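Local coordinates for putative mandelate racemase (Bordetella bronchiseptica, PDB 3OZY), which is of unknown function but, as a magnesium-binding member of the enolase superfamily, probably acts on a carboxylate substrate such as a sugar diacid, at residues F226-S231 with T252-Y257; A169-V174 with E197-A202. One frame throughout, in Å; residues are numbered along the deposited sequence.

Contact 1 (F226-S231 with T252-Y257). With MG (magnesium ion), chain C.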
loop_
_atom_site.group_PDB
_atom_site.type_symbol
_atom_site.label_atom_id
_atom_site.label_comp_id
_atom_site.label_asym_id
_atom_site.label_seq_id
_atom_site.Cartn_x
_atom_site.Cartn_y
_atom_site.Cartn_z
ATOM N N PHE A 226 -2.755 24.237 -2.599
ATOM C CA PHE A 226 -2.295 23.801 -1.278
ATOM C C PHE A 226 -2.174 22.282 -1.408
ATOM O O PHE A 226 -3.188 21.566 -1.431
ATOM C CB PHE A 226 -3.387 24.159 -0.258
ATOM C CG PHE A 226 -2.982 24.066 1.196
ATOM C CD1 PHE A 226 -1.693 23.768 1.588
ATOM C CD2 PHE A 226 -3.932 24.340 2.172
ATOM C CE1 PHE A 226 -1.360 23.741 2.945
ATOM C CE2 PHE A 226 -3.617 24.313 3.510
ATOM C CZ PHE A 226 -2.332 24.008 3.907
ATOM N N GLU A 227 -0.942 21.791 -1.520
ATOM C CA GLU A 227 -0.656 20.386 -1.814
ATOM C C GLU A 227 -0.332 19.603 -0.541
ATOM O O GLU A 227 0.368 20.108 0.343
ATOM C CB GLU A 227 0.506 20.321 -2.805
ATOM C CG GLU A 227 1.097 18.949 -3.005
ATOM C CD GLU A 227 2.080 18.917 -4.149
ATOM O OE1 GLU A 227 2.169 19.914 -4.899
ATOM O OE2 GLU A 227 2.766 17.886 -4.312
ATOM N N GLU A 228 -0.843 18.369 -0.463
ATOM C CA GLU A 228 -0.720 17.529 0.733
ATOM C C GLU A 228 -0.843 18.347 2.020
ATOM O O GLU A 228 0.022 18.306 2.896
ATOM C CB GLU A 228 0.570 16.696 0.722
ATOM C CG GLU A 228 0.561 15.579 -0.322
ATOM C CD GLU A 228 1.581 14.504 -0.008
ATOM O OE1 GLU A 228 2.654 14.845 0.545
ATOM O OE2 GLU A 228 1.317 13.318 -0.293
ATOM N N PRO A 229 -1.946 19.087 2.160
ATOM C CA PRO A 229 -2.086 19.895 3.378
ATOM C C PRO A 229 -2.185 19.024 4.629
ATOM O O PRO A 229 -1.745 19.447 5.704
ATOM C CB PRO A 229 -3.407 20.631 3.149
ATOM C CG PRO A 229 -4.188 19.725 2.212
ATOM C CD PRO A 229 -3.127 19.184 1.283
ATOM N N LEU A 230 -2.747 17.821 4.480
ATOM C CA LEU A 230 -3.007 16.906 5.591
ATOM C C LEU A 230 -2.500 15.522 5.240
ATOM O O LEU A 230 -2.160 15.242 4.092
ATOM C CB LEU A 230 -4.517 16.789 5.841
ATOM C CG LEU A 230 -5.275 18.099 6.054
ATOM C CD1 LEU A 230 -6.776 17.855 5.993
ATOM C CD2 LEU A 230 -4.897 18.739 7.383
ATOM N N SER A 231 -2.483 14.644 6.233
ATOM C CA SER A 231 -2.330 13.223 5.980
ATOM C C SER A 231 -3.219 12.796 4.819
ATOM O O SER A 231 -4.411 13.135 4.782
ATOM C CB SER A 231 -2.760 12.445 7.220
ATOM O OG SER A 231 -2.891 11.063 6.905
ATOM N N THR A 252 -3.670 16.912 -3.978
ATOM C CA THR A 252 -2.953 15.794 -3.388
ATOM C C THR A 252 -2.863 14.677 -4.415
ATOM O O THR A 252 -3.625 14.638 -5.383
ATOM C CB THR A 252 -3.604 15.306 -2.066
ATOM O OG1 THR A 252 -2.747 14.338 -1.452
ATOM C CG2 THR A 252 -5.011 14.707 -2.302
ATOM N N GLY A 253 -1.892 13.787 -4.242
ATOM C CA GLY A 253 -1.872 12.598 -5.071
ATOM C C GLY A 253 -0.572 11.838 -5.206
ATOM O O GLY A 253 -0.602 10.684 -5.635
ATOM N N GLU A 254 0.562 12.434 -4.854
ATOM C CA GLU A 254 1.814 11.693 -5.005
ATOM C C GLU A 254 1.852 10.446 -4.124
ATOM O O GLU A 254 2.564 9.492 -4.432
ATOM C CB GLU A 254 3.030 12.568 -4.749
ATOM C CG GLU A 254 3.310 12.833 -3.299
ATOM C CD GLU A 254 4.259 13.986 -3.133
ATOM O OE1 GLU A 254 5.308 13.809 -2.490
ATOM O OE2 GLU A 254 3.950 15.063 -3.664
ATOM N N ASN A 255 1.080 10.444 -3.040
ATOM C CA ASN A 255 1.100 9.321 -2.112
ATOM C C ASN A 255 -0.212 8.540 -2.060
ATOM O O ASN A 255 -0.420 7.724 -1.165
ATOM C CB ASN A 255 1.572 9.788 -0.731
ATOM C CG ASN A 255 3.049 10.115 -0.728
ATOM O OD1 ASN A 255 3.871 9.293 -1.143
ATOM N ND2 ASN A 255 3.395 11.320 -0.298
ATOM N N LEU A 256 -1.067 8.787 -3.050
ATOM C CA LEU A 256 -2.304 8.034 -3.259
ATOM C C LEU A 256 -2.128 7.174 -4.495
ATOM O O LEU A 256 -1.468 7.575 -5.448
ATOM C CB LEU A 256 -3.478 8.990 -3.462
ATOM C CG LEU A 256 -3.827 9.854 -2.260
ATOM C CD1 LEU A 256 -4.836 10.907 -2.690
ATOM C CD2 LEU A 256 -4.382 8.993 -1.139
ATOM N N TYR A 257 -2.716 5.983 -4.476
ATOM C CA TYR A 257 -2.442 4.973 -5.490
ATOM C C TYR A 257 -3.699 4.473 -6.187
ATOM O O TYR A 257 -4.690 4.137 -5.530
ATOM C CB TYR A 257 -1.709 3.790 -4.850
ATOM C CG TYR A 257 -0.335 4.165 -4.348
ATOM C CD1 TYR A 257 0.784 4.033 -5.168
ATOM C CD2 TYR A 257 -0.146 4.660 -3.056
ATOM C CE1 TYR A 257 2.042 4.388 -4.722
ATOM C CE2 TYR A 257 1.119 5.025 -2.603
ATOM C CZ TYR A 257 2.207 4.880 -3.443
ATOM O OH TYR A 257 3.480 5.229 -3.033
HETATM MG MG MG C . 4.502 17.088 -3.135
HETATM O O HOH W 1 -0.580 12.529 -1.959
HETATM O O HOH W 2 3.707 16.680 -1.098
HETATM O O HOH W 3 -2.834 15.114 1.232
HETATM O O HOH W 4 6.416 16.155 -2.085
HETATM O O HOH W 5 5.980 17.474 -4.946
#

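Contact 2 (A169-V174 with E197-A202). With MG (magnesium ion), chain C; ACY (acetic acid), chain I.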
loop_
_atom_site.group_PDB
_atom_site.type_symbol
_atom_site.label_atom_id
_atom_site.label_comp_id
_atom_site.label_asym_id
_atom_site.label_seq_id
_atom_site.Cartn_x
_atom_site.Cartn_y
_atom_site.Cartn_z
ATOM N N ALA A 169 5.894 30.112 -12.500
ATOM C CA ALA A 169 5.253 29.479 -11.353
ATOM C C ALA A 169 6.313 28.726 -10.562
ATOM O O ALA A 169 7.304 28.258 -11.128
ATOM C CB ALA A 169 4.167 28.506 -11.827
ATOM N N ALA A 170 6.109 28.598 -9.255
ATOM C CA ALA A 170 7.039 27.858 -8.411
ATOM C C ALA A 170 6.318 27.419 -7.149
ATOM O O ALA A 170 5.262 27.957 -6.811
ATOM C CB ALA A 170 8.252 28.717 -8.058
ATOM N N LYS A 171 6.904 26.452 -6.456
ATOM C CA LYS A 171 6.296 25.858 -5.271
ATOM C C LYS A 171 7.173 26.038 -4.034
ATOM O O LYS A 171 8.402 25.941 -4.107
ATOM C CB LYS A 171 6.023 24.368 -5.530
ATOM C CG LYS A 171 5.203 23.650 -4.444
ATOM C CD LYS A 171 4.535 22.384 -4.970
ATOM C CE LYS A 171 5.485 21.205 -4.987
ATOM N NZ LYS A 171 4.811 20.016 -5.602
ATOM N N LEU A 172 6.523 26.296 -2.903
ATOM C CA LEU A 172 7.159 26.444 -1.598
ATOM C C LEU A 172 6.775 25.302 -0.667
ATOM O O LEU A 172 5.588 24.987 -0.517
ATOM C CB LEU A 172 6.712 27.755 -0.948
ATOM C CG LEU A 172 7.206 27.995 0.483
ATOM C CD1 LEU A 172 8.716 28.280 0.481
ATOM C CD2 LEU A 172 6.437 29.147 1.137
ATOM N N LYS A 173 7.765 24.679 -0.041
ATOM C CA LYS A 173 7.505 23.694 1.000
ATOM C C LYS A 173 7.209 24.374 2.330
ATOM O O LYS A 173 7.909 25.313 2.728
ATOM C CB LYS A 173 8.717 22.780 1.158
ATOM C CG LYS A 173 9.081 22.006 -0.089
ATOM C CD LYS A 173 8.013 20.959 -0.395
ATOM C CE LYS A 173 8.469 20.013 -1.484
ATOM N NZ LYS A 173 7.566 18.828 -1.593
ATOM N N VAL A 174 6.193 23.881 3.028
ATOM C CA VAL A 174 5.770 24.442 4.303
ATOM C C VAL A 174 5.443 23.315 5.278
ATOM O O VAL A 174 5.522 22.129 4.939
ATOM C CB VAL A 174 4.514 25.324 4.128
ATOM C CG1 VAL A 174 4.775 26.456 3.126
ATOM C CG2 VAL A 174 3.308 24.475 3.689
ATOM N N GLU A 197 2.589 32.406 -10.435
ATOM C CA GLU A 197 1.800 31.525 -9.574
ATOM C C GLU A 197 2.665 30.964 -8.463
ATOM O O GLU A 197 3.795 30.532 -8.704
ATOM C CB GLU A 197 1.161 30.378 -10.359
ATOM C CG GLU A 197 0.205 30.820 -11.474
ATOM C CD GLU A 197 -1.089 31.455 -10.976
ATOM O OE1 GLU A 197 -1.391 31.416 -9.760
ATOM O OE2 GLU A 197 -1.840 31.975 -11.831
ATOM N N ILE A 198 2.143 30.988 -7.241
ATOM C CA ILE A 198 2.850 30.432 -6.102
ATOM C C ILE A 198 2.038 29.276 -5.544
ATOM O O ILE A 198 0.874 29.446 -5.155
ATOM C CB ILE A 198 3.104 31.501 -5.006
ATOM C CG1 ILE A 198 3.963 32.648 -5.556
ATOM C CG2 ILE A 198 3.781 30.877 -3.797
ATOM C CD1 ILE A 198 4.103 33.827 -4.603
ATOM N N LEU A 199 2.661 28.104 -5.534
ATOM C CA LEU A 199 2.065 26.866 -5.040
ATOM C C LEU A 199 2.683 26.558 -3.683
ATOM O O LEU A 199 3.821 26.943 -3.428
ATOM C CB LEU A 199 2.400 25.723 -5.998
ATOM C CG LEU A 199 1.759 25.714 -7.391
ATOM C CD1 LEU A 199 1.943 27.010 -8.176
ATOM C CD2 LEU A 199 2.328 24.534 -8.162
ATOM N N VAL A 200 1.948 25.867 -2.816
ATOM C CA VAL A 200 2.439 25.518 -1.487
ATOM C C VAL A 200 2.242 24.017 -1.261
ATOM O O VAL A 200 1.251 23.445 -1.743
ATOM C CB VAL A 200 1.684 26.338 -0.417
ATOM C CG1 VAL A 200 1.917 25.790 0.970
ATOM C CG2 VAL A 200 2.087 27.816 -0.497
ATOM N N ASP A 201 3.178 23.381 -0.554
ATOM C CA ASP A 201 3.161 21.934 -0.355
ATOM C C ASP A 201 3.603 21.627 1.070
ATOM O O ASP A 201 4.749 21.923 1.442
ATOM C CB ASP A 201 4.107 21.295 -1.378
ATOM C CG ASP A 201 4.162 19.786 -1.294
ATOM O OD1 ASP A 201 3.624 19.186 -0.340
ATOM O OD2 ASP A 201 4.796 19.196 -2.201
ATOM N N ALA A 202 2.690 21.060 1.866
ATOM C CA ALA A 202 2.954 20.783 3.275
ATOM C C ALA A 202 3.432 19.355 3.544
ATOM O O ALA A 202 3.718 19.026 4.685
ATOM C CB ALA A 202 1.717 21.086 4.126
HETATM MG MG MG C . 4.502 17.088 -3.135
HETATM C C ACY I . 9.902 16.121 -1.326
HETATM O O ACY I . 9.179 16.820 -0.594
HETATM O OXT ACY I . 10.796 16.591 -2.060
HETATM C CH3 ACY I . 9.716 14.632 -1.327
HETATM O O HOH W 5 5.980 17.474 -4.946
HETATM O O HOH W 2 3.707 16.680 -1.098
HETATM O O HOH W 4 6.416 16.155 -2.085
#

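Contact 1 (F226-S231 with T252-Y257)
Two carboxylates, those of Glu227 and Glu254, come together so that Glu227 OE2 and Glu254 OE2 lie only 3.1 Å apart, a spacing explained by the magnesium ion that both oxygens bind. Each metal bond, from Glu227 OE2 and from Glu254 OE2 to the magnesium, is 2.2 Å long. The site lies at the C-terminal end of the strands of an enolase-superfamily beta/alpha barrel, where strands 225-227 and 249-252 are parallel neighbours; Asp201 and waters 2, 4 and 5 complete the coordination. The two carboxylate planes stand 74° apart, and each group gives a single oxygen to the metal. Glu227 reaches it with an extended chain, while its OE1 forms a salt bridge with Lys171 and accepts a hydrogen bond from Gln275.

Glu228 forms a second shell. Its carboxylate stacks on that of Glu254 with the planes 24° apart, and its OE1 accepts a hydrogen bond from metal-bound water 2 (2.7 Å), an arrangement that would help to orient this ligand. At the other oxygen, Asn255 ND2 donates to the syn lone pair of Glu228 OE2 at 2.9 Å. Arg280 bonds to Asn255 OD1.

Water 1 ties the turn Gly253-Leu256, of type I, to 226-231. It donates to Glu228 OE2, accepts from Asn255 N, and is hydrogen-bonded to Thr252 OG1. From that same hydroxyl a second water leads back to 226-231: water 3 lies 2.8 Å from Thr252 OG1 and donates to Leu230 O at 2.9 Å.

Contact 2 (A169-V174 with E197-A202)
Lys173 and Asp201 extend alongside one another in a common direction and join in a salt bridge of 2.9 Å between Lys173 NZ and Asp201 OD2. They stand at the C-terminal end of a parallel strand pair, 169-173 with 197-201, connected through helix 178-192 as a beta-alpha-beta crossover of the barrel.

A ladder of five backbone hydrogen bonds fixes the register. Ala170 N donates to Glu197 O, and Leu199 N returns a nearly straight bond to Ala170 O (2.9 Å, 171° at the hydrogen). Leu172 N then donates to Leu199 O, Asp201 N to Leu172 O, and Val174 N to Asp201 O, so Ala170 and Leu172 each use both backbone N and O in this strand pair. Towards helix 178-192, Val174 CG2 presses on Val200 CG1 at 3.3 Å, closer than carbons normally pack.

Asp201 CG lies anti to its own N (chi1 -179°), which carries the carboxylate towards the magnesium ion. OD2 binds the metal at 2.3 Å and receives Lys173 NZ from above the carboxylate plane, 67° out of it. OD1 accepts from metal-bound water 2 at 2.6 Å and from Asn203 N. Lys173 NZ also donates to the acetic acid O (2.8 Å) and bonds to Asn203 OD1. Lys171, bent at chi3, brings NZ to metal-bound water 5, to which it donates at 2.9 Å; salt bridges to Glu227 and Glu329 and a hydrogen bond with Tyr142 hold the same nitrogen.

Through these bonds to Asp201 and water 5, the two lysines probably help to position the metal's ligands. The acetic acid, probably from the crystallisation liquor and bonded also by Tyr147, Ser25 and Lys30, may mark where a substrate carboxylate could sit.

In the fold
From the N terminus the chain reaches strand 169-173, passes through helix 178-192 and returns as strand 197-201, where contact 2 closes its loop. After helix 208-220 it enters strand 225-227, and contact 1 closes over helix 235-242 and strand 249-252. The two loops follow in series, neither nested nor crossed, with centres about 13 Å apart. Strands 197-201 and 225-227 are neighbours in the barrel sheet, and Glu227 N probably donates to Val200 O at 2.8 Å. Packing of Ala202 against Glu228 and Pro229 continues the join. Together the contacts bring successive strand ends of the C-terminal domain round one magnesium ion, with the salt bridge from Lys171 NZ to Glu227 OE1 (2.7 Å) as their side-chain link.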